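Local coordinates for cysteine synthase (PDB 5Z5C), which is a pyridoxal 5'-phosphate enzyme that produces hydrogen sulfide, probably from L-cysteine, and may also have cysteine synthase activity, at residues 84-89 against 96-101; 145-148 against 153-156; 185-188 against 192-195; 282-287 against 297-302. All blocks are in the same frame, centred on the assembly; numbering follows the deposited sequence.

Contact 1 of 4, residues 84-89 against 96-101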
loop_
_atom_site.group_PDB
_atom_site.type_symbol
_atom_site.label_atom_id
_atom_site.label_comp_id
_atom_site.label_asym_id
_atom_site.label_seq_id
_atom_site.Cartn_x
_atom_site.Cartn_y
_atom_site.Cartn_z
ATOM N N ALA B 84 -0.862 -11.060 5.423
ATOM C CA ALA B 84 -1.214 -11.588 4.108
ATOM C C ALA B 84 -2.177 -12.799 4.118
ATOM O O ALA B 84 -3.131 -12.860 3.330
ATOM C CB ALA B 84 0.061 -11.939 3.362
ATOM N N PHE B 85 -1.892 -13.777 4.998
ATOM C CA PHE B 85 -2.789 -14.904 5.169
ATOM C C PHE B 85 -4.080 -14.450 5.830
ATOM O O PHE B 85 -5.131 -14.980 5.496
ATOM C CB PHE B 85 -2.156 -16.077 5.988
ATOM C CG PHE B 85 -1.244 -16.958 5.168
ATOM C CD1 PHE B 85 -1.767 -17.896 4.301
ATOM C CD2 PHE B 85 0.140 -16.778 5.197
ATOM C CE1 PHE B 85 -0.934 -18.696 3.528
ATOM C CE2 PHE B 85 0.983 -17.589 4.437
ATOM C CZ PHE B 85 0.443 -18.551 3.605
ATOM N N SER B 86 -4.022 -13.516 6.790
ATOM C CA SER B 86 -5.266 -13.025 7.395
ATOM C C SER B 86 -6.222 -12.476 6.313
ATOM O O SER B 86 -7.395 -12.895 6.217
ATOM C CB SER B 86 -5.007 -11.985 8.465
ATOM O OG SER B 86 -4.262 -12.541 9.533
ATOM N N ALA B 87 -5.702 -11.598 5.460
ATOM C CA ALA B 87 -6.530 -11.006 4.386
ATOM C C ALA B 87 -6.994 -12.009 3.329
ATOM O O ALA B 87 -8.172 -12.032 2.974
ATOM C CB ALA B 87 -5.788 -9.850 3.710
ATOM N N MET B 88 -6.072 -12.805 2.796
ATOM C CA MET B 88 -6.410 -13.749 1.722
ATOM C C MET B 88 -7.231 -14.909 2.279
ATOM O O MET B 88 -8.157 -15.387 1.625
ATOM C CB MET B 88 -5.140 -14.215 0.983
ATOM C CG MET B 88 -5.403 -15.002 -0.301
ATOM S SD MET B 88 -6.561 -14.291 -1.506
ATOM C CE MET B 88 -5.570 -12.962 -2.186
ATOM N N GLY B 89 -6.919 -15.335 3.504
ATOM C CA GLY B 89 -7.762 -16.282 4.236
ATOM C C GLY B 89 -9.222 -15.841 4.319
ATOM O O GLY B 89 -10.151 -16.596 4.013
ATOM N N VAL B 96 -8.857 -17.445 10.423
ATOM C CA VAL B 96 -7.398 -17.436 10.463
ATOM C C VAL B 96 -7.003 -17.272 11.923
ATOM O O VAL B 96 -7.597 -16.449 12.670
ATOM C CB VAL B 96 -6.758 -16.321 9.582
ATOM C CG1 VAL B 96 -5.247 -16.330 9.702
ATOM C CG2 VAL B 96 -7.157 -16.518 8.124
ATOM N N ILE B 97 -6.054 -18.115 12.322
ATOM C CA ILE B 97 -5.564 -18.140 13.679
ATOM C C ILE B 97 -4.078 -17.832 13.659
ATOM O O ILE B 97 -3.305 -18.565 13.024
ATOM C CB ILE B 97 -5.696 -19.535 14.370
ATOM C CG1 ILE B 97 -7.019 -20.258 14.020
ATOM C CG2 ILE B 97 -5.564 -19.356 15.886
ATOM C CD1 ILE B 97 -8.255 -19.681 14.657
ATOM N N ILE B 98 -3.678 -16.791 14.387
ATOM C CA ILE B 98 -2.279 -16.425 14.455
ATOM C C ILE B 98 -1.791 -16.559 15.869
ATOM O O ILE B 98 -2.369 -15.974 16.774
ATOM C CB ILE B 98 -2.007 -14.979 13.981
ATOM C CG1 ILE B 98 -2.598 -14.715 12.587
ATOM C CG2 ILE B 98 -0.510 -14.706 13.979
ATOM C CD1 ILE B 98 -2.047 -15.591 11.480
ATOM N N TYR B 99 -0.703 -17.314 16.038
ATOM C CA TYR B 99 -0.004 -17.394 17.321
ATOM C C TYR B 99 1.230 -16.492 17.280
ATOM O O TYR B 99 2.004 -16.510 16.306
ATOM C CB TYR B 99 0.428 -18.846 17.636
ATOM C CG TYR B 99 -0.730 -19.782 17.954
ATOM C CD1 TYR B 99 -1.473 -20.370 16.937
ATOM C CD2 TYR B 99 -1.072 -20.077 19.270
ATOM C CE1 TYR B 99 -2.532 -21.231 17.223
ATOM C CE2 TYR B 99 -2.128 -20.936 19.565
ATOM C CZ TYR B 99 -2.848 -21.504 18.535
ATOM O OH TYR B 99 -3.893 -22.351 18.805
ATOM N N MET B 100 1.396 -15.705 18.338
ATOM C CA MET B 100 2.564 -14.847 18.499
ATOM C C MET B 100 2.852 -14.642 19.996
ATOM O O MET B 100 1.967 -14.926 20.842
ATOM C CB MET B 100 2.351 -13.513 17.776
ATOM C CG MET B 100 1.303 -12.609 18.402
ATOM S SD MET B 100 1.059 -11.044 17.543
ATOM C CE MET B 100 0.137 -11.582 16.106
ATOM N N PRO B 101 4.081 -14.172 20.332
ATOM C CA PRO B 101 4.420 -13.885 21.739
ATOM C C PRO B 101 3.664 -12.703 22.330
ATOM O O PRO B 101 3.255 -11.812 21.593
ATOM C CB PRO B 101 5.921 -13.589 21.692
ATOM C CG PRO B 101 6.413 -14.300 20.473
ATOM C CD PRO B 101 5.290 -14.169 19.479
#

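Contact 2 of 4, residues 145-148 against 153-156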
loop_
_atom_site.group_PDB
_atom_site.type_symbol
_atom_site.label_atom_id
_atom_site.label_comp_id
_atom_site.label_asym_id
_atom_site.label_seq_id
_atom_site.Cartn_x
_atom_site.Cartn_y
_atom_site.Cartn_z
ATOM N N ASP B 145 -8.949 -30.651 9.976
ATOM C CA ASP B 145 -9.140 -29.851 8.741
ATOM C C ASP B 145 -8.153 -28.678 8.611
ATOM O O ASP B 145 -8.086 -28.039 7.551
ATOM C CB ASP B 145 -10.578 -29.324 8.668
ATOM C CG ASP B 145 -11.599 -30.441 8.659
ATOM O OD1 ASP B 145 -11.182 -31.623 8.648
ATOM O OD2 ASP B 145 -12.820 -30.141 8.675
ATOM N N THR B 146 -7.390 -28.422 9.680
ATOM C CA THR B 146 -6.450 -27.328 9.754
ATOM C C THR B 146 -5.478 -27.312 8.574
ATOM O O THR B 146 -4.823 -28.325 8.284
ATOM C CB THR B 146 -5.626 -27.386 11.059
ATOM O OG1 THR B 146 -6.470 -27.110 12.173
ATOM C CG2 THR B 146 -4.490 -26.347 11.061
ATOM N N TYR B 147 -5.379 -26.167 7.900
ATOM C CA TYR B 147 -4.218 -25.935 7.042
ATOM C C TYR B 147 -3.130 -25.116 7.741
ATOM O O TYR B 147 -3.406 -24.050 8.296
ATOM C CB TYR B 147 -4.609 -25.272 5.728
ATOM C CG TYR B 147 -3.493 -25.214 4.738
ATOM C CD1 TYR B 147 -3.131 -26.337 4.006
ATOM C CD2 TYR B 147 -2.778 -24.038 4.537
ATOM C CE1 TYR B 147 -2.085 -26.290 3.087
ATOM C CE2 TYR B 147 -1.729 -23.982 3.622
ATOM C CZ TYR B 147 -1.392 -25.109 2.902
ATOM O OH TYR B 147 -0.356 -25.052 1.997
ATOM N N LEU B 148 -1.899 -25.636 7.684
ATOM C CA LEU B 148 -0.707 -24.994 8.236
ATOM C C LEU B 148 0.112 -24.478 7.070
ATOM O O LEU B 148 0.604 -25.260 6.291
ATOM C CB LEU B 148 0.137 -25.995 9.039
ATOM C CG LEU B 148 -0.426 -26.451 10.389
ATOM C CD1 LEU B 148 0.346 -27.662 10.912
ATOM C CD2 LEU B 148 -0.400 -25.310 11.405
ATOM N N SER B 153 9.151 -23.810 6.200
ATOM C CA SER B 153 9.503 -25.091 5.551
ATOM C C SER B 153 8.726 -25.425 4.274
ATOM O O SER B 153 9.074 -26.382 3.605
ATOM C CB SER B 153 9.275 -26.241 6.555
ATOM O OG SER B 153 7.960 -26.214 7.083
ATOM N N ASN B 154 7.679 -24.671 3.933
ATOM C CA ASN B 154 6.756 -25.078 2.864
ATOM C C ASN B 154 7.345 -24.680 1.490
ATOM O O ASN B 154 7.630 -23.510 1.241
ATOM C CB ASN B 154 5.352 -24.450 3.123
ATOM C CG ASN B 154 4.287 -24.940 2.161
ATOM O OD1 ASN B 154 4.590 -25.524 1.118
ATOM N ND2 ASN B 154 3.009 -24.696 2.508
ATOM N N LEU B 155 7.543 -25.666 0.609
ATOM C CA LEU B 155 8.036 -25.414 -0.762
ATOM C C LEU B 155 7.157 -24.510 -1.637
ATOM O O LEU B 155 7.649 -23.871 -2.575
ATOM C CB LEU B 155 8.286 -26.750 -1.493
ATOM C CG LEU B 155 9.597 -27.489 -1.139
ATOM C CD1 LEU B 155 9.761 -28.754 -1.979
ATOM C CD2 LEU B 155 10.811 -26.581 -1.315
ATOM N N TYR B 156 5.857 -24.486 -1.347
ATOM C CA TYR B 156 4.920 -23.581 -2.026
ATOM C C TYR B 156 5.394 -22.100 -1.896
ATOM O O TYR B 156 5.175 -21.303 -2.792
ATOM C CB TYR B 156 3.510 -23.721 -1.441
ATOM C CG TYR B 156 2.814 -25.075 -1.753
ATOM C CD1 TYR B 156 3.505 -26.121 -2.353
ATOM C CD2 TYR B 156 1.480 -25.275 -1.429
ATOM C CE1 TYR B 156 2.877 -27.335 -2.628
ATOM C CE2 TYR B 156 0.844 -26.477 -1.699
ATOM C CZ TYR B 156 1.547 -27.503 -2.297
ATOM O OH TYR B 156 0.910 -28.692 -2.561
#

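Contact 3 of 4, residues 185-188 against 192-195. With PLP (pyridoxal-5'-phosphate), chain G.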
loop_
_atom_site.group_PDB
_atom_site.type_symbol
_atom_site.label_atom_id
_atom_site.label_comp_id
_atom_site.label_asym_id
_atom_site.label_seq_id
_atom_site.Cartn_x
_atom_site.Cartn_y
_atom_site.Cartn_z
ATOM N N ALA B 185 18.742 -10.696 -1.560
ATOM C CA ALA B 185 17.561 -10.514 -0.732
ATOM C C ALA B 185 17.773 -11.011 0.693
ATOM O O ALA B 185 18.258 -12.141 0.906
ATOM C CB ALA B 185 16.352 -11.245 -1.332
ATOM N N GLY B 186 17.353 -10.176 1.656
ATOM C CA GLY B 186 17.238 -10.576 3.053
ATOM C C GLY B 186 16.390 -11.841 3.194
ATOM O O GLY B 186 15.427 -12.049 2.442
ATOM N N VAL B 187 16.799 -12.705 4.128
ATOM C CA VAL B 187 16.133 -13.974 4.370
ATOM C C VAL B 187 15.343 -13.889 5.657
ATOM O O VAL B 187 15.886 -13.605 6.710
ATOM C CB VAL B 187 17.149 -15.132 4.445
ATOM C CG1 VAL B 187 16.540 -16.373 5.035
ATOM C CG2 VAL B 187 17.676 -15.413 3.056
ATOM N N GLY B 188 14.029 -14.092 5.540
ATOM C CA GLY B 188 13.153 -14.395 6.654
ATOM C C GLY B 188 12.783 -15.862 6.624
ATOM O O GLY B 188 13.401 -16.683 7.317
ATOM N N THR B 192 11.886 -15.856 -0.732
ATOM C CA THR B 192 12.234 -14.880 -1.749
ATOM C C THR B 192 13.564 -15.199 -2.455
ATOM O O THR B 192 13.628 -15.311 -3.692
ATOM C CB THR B 192 12.232 -13.450 -1.143
ATOM O OG1 THR B 192 10.894 -13.135 -0.746
ATOM C CG2 THR B 192 12.749 -12.417 -2.170
ATOM N N VAL B 193 14.627 -15.353 -1.685
ATOM C CA VAL B 193 15.924 -15.603 -2.308
ATOM C C VAL B 193 16.010 -16.938 -3.062
ATOM O O VAL B 193 16.510 -16.969 -4.178
ATOM C CB VAL B 193 17.082 -15.470 -1.287
ATOM C CG1 VAL B 193 17.167 -16.671 -0.352
ATOM C CG2 VAL B 193 18.400 -15.214 -1.975
ATOM N N MET B 194 15.450 -17.992 -2.494
ATOM C CA MET B 194 15.443 -19.334 -3.102
ATOM C C MET B 194 14.627 -19.377 -4.388
ATOM O O MET B 194 15.078 -19.901 -5.388
ATOM C CB MET B 194 14.877 -20.378 -2.133
ATOM C CG MET B 194 15.717 -20.615 -0.878
ATOM S SD MET B 194 17.384 -21.260 -1.176
ATOM C CE MET B 194 17.043 -22.534 -2.388
ATOM N N GLY B 195 13.419 -18.820 -4.365
ATOM C CA GLY B 195 12.540 -18.861 -5.526
ATOM C C GLY B 195 13.027 -18.020 -6.679
ATOM O O GLY B 195 13.006 -18.469 -7.831
HETATM N N1 PLP G . 11.299 -8.082 4.471
HETATM C C2 PLP G . 10.045 -8.000 4.969
HETATM C C2A PLP G . 9.404 -6.680 5.299
HETATM C C3 PLP G . 9.279 -9.238 5.191
HETATM O O3 PLP G . 8.027 -9.199 5.693
HETATM C C4 PLP G . 9.913 -10.533 4.876
HETATM C C4A PLP G . 9.177 -11.798 5.096
HETATM C C5 PLP G . 11.285 -10.497 4.335
HETATM C C6 PLP G . 11.904 -9.259 4.170
HETATM C C5A PLP G . 11.981 -11.799 3.995
HETATM O O4P PLP G . 11.341 -12.523 2.932
HETATM P P PLP G . 11.290 -14.136 2.892
HETATM O O1P PLP G . 10.385 -14.525 4.026
HETATM O O2P PLP G . 10.787 -14.455 1.506
HETATM O O3P PLP G . 12.743 -14.531 3.067
HETATM O O HOH W 1 14.705 -14.505 1.065
#

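Contact 4 of 4, residues 282-287 against 297-302. With PLP (pyridoxal-5'-phosphate), chain G.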
loop_
_atom_site.group_PDB
_atom_site.type_symbol
_atom_site.label_atom_id
_atom_site.label_comp_id
_atom_site.label_asym_id
_atom_site.label_seq_id
_atom_site.Cartn_x
_atom_site.Cartn_y
_atom_site.Cartn_z
ATOM N N ILE B 282 21.603 -1.796 0.289
ATOM C CA ILE B 282 22.990 -1.843 0.749
ATOM C C ILE B 282 23.570 -3.173 0.313
ATOM O O ILE B 282 24.652 -3.214 -0.262
ATOM C CB ILE B 282 23.120 -1.698 2.290
ATOM C CG1 ILE B 282 22.783 -0.274 2.789
ATOM C CG2 ILE B 282 24.481 -2.143 2.734
ATOM C CD1 ILE B 282 23.453 0.855 2.028
ATOM N N GLY B 283 22.824 -4.250 0.561
ATOM C CA GLY B 283 23.159 -5.584 0.076
ATOM C C GLY B 283 23.558 -5.633 -1.370
ATOM O O GLY B 283 24.641 -6.131 -1.725
ATOM N N ALA B 284 22.699 -5.097 -2.215
ATOM C CA ALA B 284 22.913 -5.123 -3.632
ATOM C C ALA B 284 24.180 -4.328 -4.051
ATOM O O ALA B 284 24.823 -4.656 -5.065
ATOM C CB ALA B 284 21.690 -4.527 -4.310
ATOM N N LEU B 285 24.466 -3.242 -3.329
ATOM C CA LEU B 285 25.648 -2.427 -3.598
ATOM C C LEU B 285 26.938 -3.169 -3.218
ATOM O O LEU B 285 27.938 -3.148 -3.961
ATOM C CB LEU B 285 25.606 -1.115 -2.847
ATOM C CG LEU B 285 26.825 -0.185 -2.995
ATOM C CD1 LEU B 285 27.134 0.086 -4.463
ATOM C CD2 LEU B 285 26.574 1.105 -2.258
ATOM N N MET B 286 26.898 -3.826 -2.069
ATOM C CA MET B 286 27.987 -4.731 -1.683
ATOM C C MET B 286 28.285 -5.717 -2.820
ATOM O O MET B 286 29.456 -5.849 -3.203
ATOM C CB MET B 286 27.631 -5.483 -0.395
ATOM C CG MET B 286 27.616 -4.584 0.825
ATOM S SD MET B 286 27.042 -5.426 2.286
ATOM C CE MET B 286 27.457 -4.235 3.557
ATOM N N LEU B 287 27.242 -6.363 -3.366
ATOM C CA LEU B 287 27.451 -7.365 -4.401
ATOM C C LEU B 287 27.998 -6.733 -5.647
ATOM O O LEU B 287 28.940 -7.262 -6.242
ATOM C CB LEU B 287 26.194 -8.162 -4.714
ATOM C CG LEU B 287 26.365 -9.303 -5.741
ATOM C CD1 LEU B 287 27.356 -10.334 -5.235
ATOM C CD2 LEU B 287 25.028 -9.972 -6.032
ATOM N N ILE B 297 22.620 -5.574 -11.065
ATOM C CA ILE B 297 22.222 -6.207 -9.800
ATOM C C ILE B 297 20.761 -5.839 -9.507
ATOM O O ILE B 297 20.352 -4.677 -9.648
ATOM C CB ILE B 297 23.107 -5.739 -8.643
ATOM C CG1 ILE B 297 24.598 -5.845 -8.996
ATOM C CG2 ILE B 297 22.740 -6.484 -7.365
ATOM C CD1 ILE B 297 25.096 -7.251 -9.096
ATOM N N VAL B 298 19.977 -6.850 -9.150
ATOM C CA VAL B 298 18.542 -6.722 -8.842
ATOM C C VAL B 298 18.283 -6.996 -7.368
ATOM O O VAL B 298 18.896 -7.876 -6.756
ATOM C CB VAL B 298 17.715 -7.694 -9.681
ATOM C CG1 VAL B 298 16.226 -7.450 -9.445
ATOM C CG2 VAL B 298 18.042 -7.493 -11.139
ATOM N N THR B 299 17.376 -6.239 -6.781
ATOM C CA THR B 299 16.852 -6.640 -5.501
ATOM C C THR B 299 15.325 -6.355 -5.397
ATOM O O THR B 299 14.698 -6.083 -6.401
ATOM C CB THR B 299 17.696 -6.033 -4.387
ATOM O OG1 THR B 299 17.295 -6.593 -3.148
ATOM C CG2 THR B 299 17.628 -4.493 -4.370
ATOM N N VAL B 300 14.772 -6.474 -4.203
ATOM C CA VAL B 300 13.375 -6.177 -3.930
ATOM C C VAL B 300 13.230 -5.291 -2.695
ATOM O O VAL B 300 14.057 -5.333 -1.783
ATOM C CB VAL B 300 12.499 -7.461 -3.749
ATOM C CG1 VAL B 300 12.667 -8.419 -4.931
ATOM C CG2 VAL B 300 12.830 -8.157 -2.442
ATOM N N PHE B 301 12.190 -4.472 -2.717
ATOM C CA PHE B 301 11.726 -3.723 -1.591
ATOM C C PHE B 301 10.455 -4.403 -1.099
ATOM O O PHE B 301 9.399 -4.258 -1.694
ATOM C CB PHE B 301 11.389 -2.280 -2.018
ATOM C CG PHE B 301 12.582 -1.411 -2.435
ATOM C CD1 PHE B 301 13.889 -1.745 -2.091
ATOM C CD2 PHE B 301 12.364 -0.209 -3.129
ATOM C CE1 PHE B 301 14.955 -0.892 -2.418
ATOM C CE2 PHE B 301 13.412 0.623 -3.489
ATOM C CZ PHE B 301 14.712 0.265 -3.125
ATOM N N PRO B 302 10.537 -5.173 -0.025
ATOM C CA PRO B 302 9.382 -6.025 0.311
ATOM C C PRO B 302 8.121 -5.353 0.851
ATOM O O PRO B 302 7.041 -5.930 0.738
ATOM C CB PRO B 302 9.950 -6.954 1.377
ATOM C CG PRO B 302 11.418 -6.962 1.130
ATOM C CD PRO B 302 11.727 -5.559 0.751
HETATM N N1 PLP G . 11.299 -8.082 4.471
HETATM C C2 PLP G . 10.045 -8.000 4.969
HETATM C C2A PLP G . 9.404 -6.680 5.299
HETATM C C3 PLP G . 9.279 -9.238 5.191
HETATM O O3 PLP G . 8.027 -9.199 5.693
HETATM C C4 PLP G . 9.913 -10.533 4.876
HETATM C C4A PLP G . 9.177 -11.798 5.096
HETATM C C5 PLP G . 11.285 -10.497 4.335
HETATM C C6 PLP G . 11.904 -9.259 4.170
HETATM C C5A PLP G . 11.981 -11.799 3.995
HETATM O O4P PLP G . 11.341 -12.523 2.932
HETATM P P PLP G . 11.290 -14.136 2.892
HETATM O O1P PLP G . 10.385 -14.525 4.026
HETATM O O2P PLP G . 10.787 -14.455 1.506
HETATM O O3P PLP G . 12.743 -14.531 3.067
#

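Contact 1 of 4, residues 84-89 against 96-101
V96, the first residue of strand 96-101, packs against S86, F85 and G89 of helix 80-91 in a buried helix-on-sheet contact in which strand methyl and methylene groups meet a hydroxyl and helix main chain. The segments run nearly antiparallel, at 169°, with their axes 8.7 Å apart at the closest, and they meet near the end where the chain leaves the helix and returns into the strand. V96 works with both branches. CG1 stands anti to the backbone N (chi1 178°) and reaches S86, coming within 3.9 Å of OG. CG2, the branch beside the backbone N, settles against main chain: it is 3.7 Å from F85 O and 3.9 Å from G89 CA, which it can approach because no side chain intervenes. F85 O already accepts the helical bond from G89 N (2.7 Å), so the methyl lies beside a carbonyl that has its partner.

This is the return half of the beta-alpha-beta crossover formed by strand 73-76, helix 80-91 and strand 96-101, with the two strands parallel neighbours in one sheet; I97 and Y99 bond along their backbones to E75. Two residues further along the strand, I98 sets CG1 4.1 Å from S86 OG, so the hydroxyl has an aliphatic carbon from each of two alternate strand residues beside it. Its polar need is met inside the helix, by a hydrogen bond to G82 O one turn back. I112 of helix 111-114 touches both S86 and I98, while the F85 ring turns from the strand to P149.

Contact 2 of 4, residues 145-148 against 153-156
The N-cap of helix 155-163 is N154, and its side-chain amide meets the hydroxyl of Y147 from the loop that leads up to the helix. OD1 does the capping: it accepts from Y156 N at 3.0 Å, with an N-H...O angle of 153° and the donor standing above the carbonyl plane. ND2, on the other branch, gives a weak, bent hydrogen bond to Y147 OH at 3.4 Å; its stronger partner is P149 O, between the segments. Y147 and N154 approach from opposite directions, with the ring and amide planes 56° apart. Y147 carries CG anti to its main-chain N (chi1 -171°), which sends the ring across to the cap with the hydroxyl leading. To one side of the amide, the same hydroxyl also rests against Y156, 3.9 Å from CD2 and 4.1 Å from CE2. T57 of helix 50-57 touches both tyrosines, and E66 takes the Y156 hydroxyl through OE1. At the other end, the Y147 backbone bonds to P72 and V74, which ties the loop to the edge of strand 73-76.

With OD1 facing a helix N-H, and ND2 facing the P149 carbonyl and the tyrosine oxygen, a flipped amide would set oxygen against P149 O. The hydrogen-bonding pattern therefore fixes the rotation of the N154 amide, and most of the hold comes from the cap and P149, with Y147 adding a minor share.

Contact 3 of 4, residues 185-188 against 192-195
V187 and V193 cross at an angle with one methyl each, V187 CG2 lying 3.7 Å from V193 CG1. V193 puts CG1 between its own N and carbonyl carbon (chi1 75°), and this turn brings the methyl to V187; its CB meanwhile sits 4.3 Å from A185 CB. T192 faces two ways. Its methyl, CG2, points to the strand and stops 3.9 Å from A185 CB. Its hydroxyl, on the other branch, turns to the cofactor and donates to the phosphate oxygen O2P of pyridoxal phosphate, OG1 to O2P being 2.6 Å. The main-chain N of the same residue donates to that oxygen too, at 2.9 Å, so one threonine grips O2P with two bonds.

The glycine-rich turn between strand 182-186 and helix 191-196 is the phosphate-binding loop of this pyridoxal-phosphate fold, set in a strand-turn-helix unit whose G188 and T192 amides point at the anion. G188 N reaches O3P from the strand side at 2.8 Å, nearly straight at 160°. A water bridges the end of the strand, the helix and the phosphate: it donates to G186 O and to O3P, the latter at 2.8 Å, and accepts from V193 N at 2.9 Å. The start of the helix lies close to the phosphate and would be expected to stabilise its negative charge. T189, G190, S276 and N80 supply further hydrogen bonds to the cofactor, and N280 OD1 accepts from G186 N.

Contact 4 of 4, residues 282-287 against 297-302
A284 and L287 of helix 275-288 lie on I297 and T299 where the chain re-enters the four-stranded parallel sheet of this alpha/beta fold, with strand 297-298 beside strand 182-186 and the backbones of I297 and T299 also bonded to F37.

The apolar packing is carried chiefly by I297, which uses both branches. CG2, anti to the backbone N (chi1 -49° for CG1), pushes against A284, 3.8 Å from CB and 3.6 Å from the main-chain O. The longer branch runs the other way along the helix, so that CD1 meets L287 CD2 at 4.1 Å with the two side chains slanting past each other. Two residues on, T299 adds its methyl, CG2 standing 4.1 Å from A284 CB. A284 CB thus meets one methyl of each residue, and I36 of strand 33-37 touches A284, I297 and T299 alike.

Polar links lead outward from the segments. T299 keeps OG1 anti to its N (chi1 -171°), where it hydrogen-bonds V184 O of the neighbouring strand, while V300 O takes N280 ND2 from the helix.

Van der Waals contact with pyridoxal phosphate comes at the end of the segment. P302, which also touches S276 and S277, packs from one face of the pyridine, at the rim by N1: CB lies 3.6 Å and CG 3.5 Å from N1.

Overall arrangement
Contacts 3 and 4 belong together: their centres are about 11 Å apart, strands 182-186 and 297-298 are neighbours in one parallel sheet, and T192 CG2 packs on V300 CG2 (4.3 Å). Both touch the cofactor, contact 3 by hydrogen bonds to the phosphate, contact 4 by P302 packing at the pyridine ring. Contacts 1 and 2 form a second pair, centres about 13 Å apart on the same side of the chain's centre; F85 and N154 both lean on P149, one by packing, the other by a hydrogen bond. The pair stands off the cofactor, F85 about 10 Å and N154 about 11 Å away by side chain; contacts 1 and 4 lie about 29 Å apart, centre to centre.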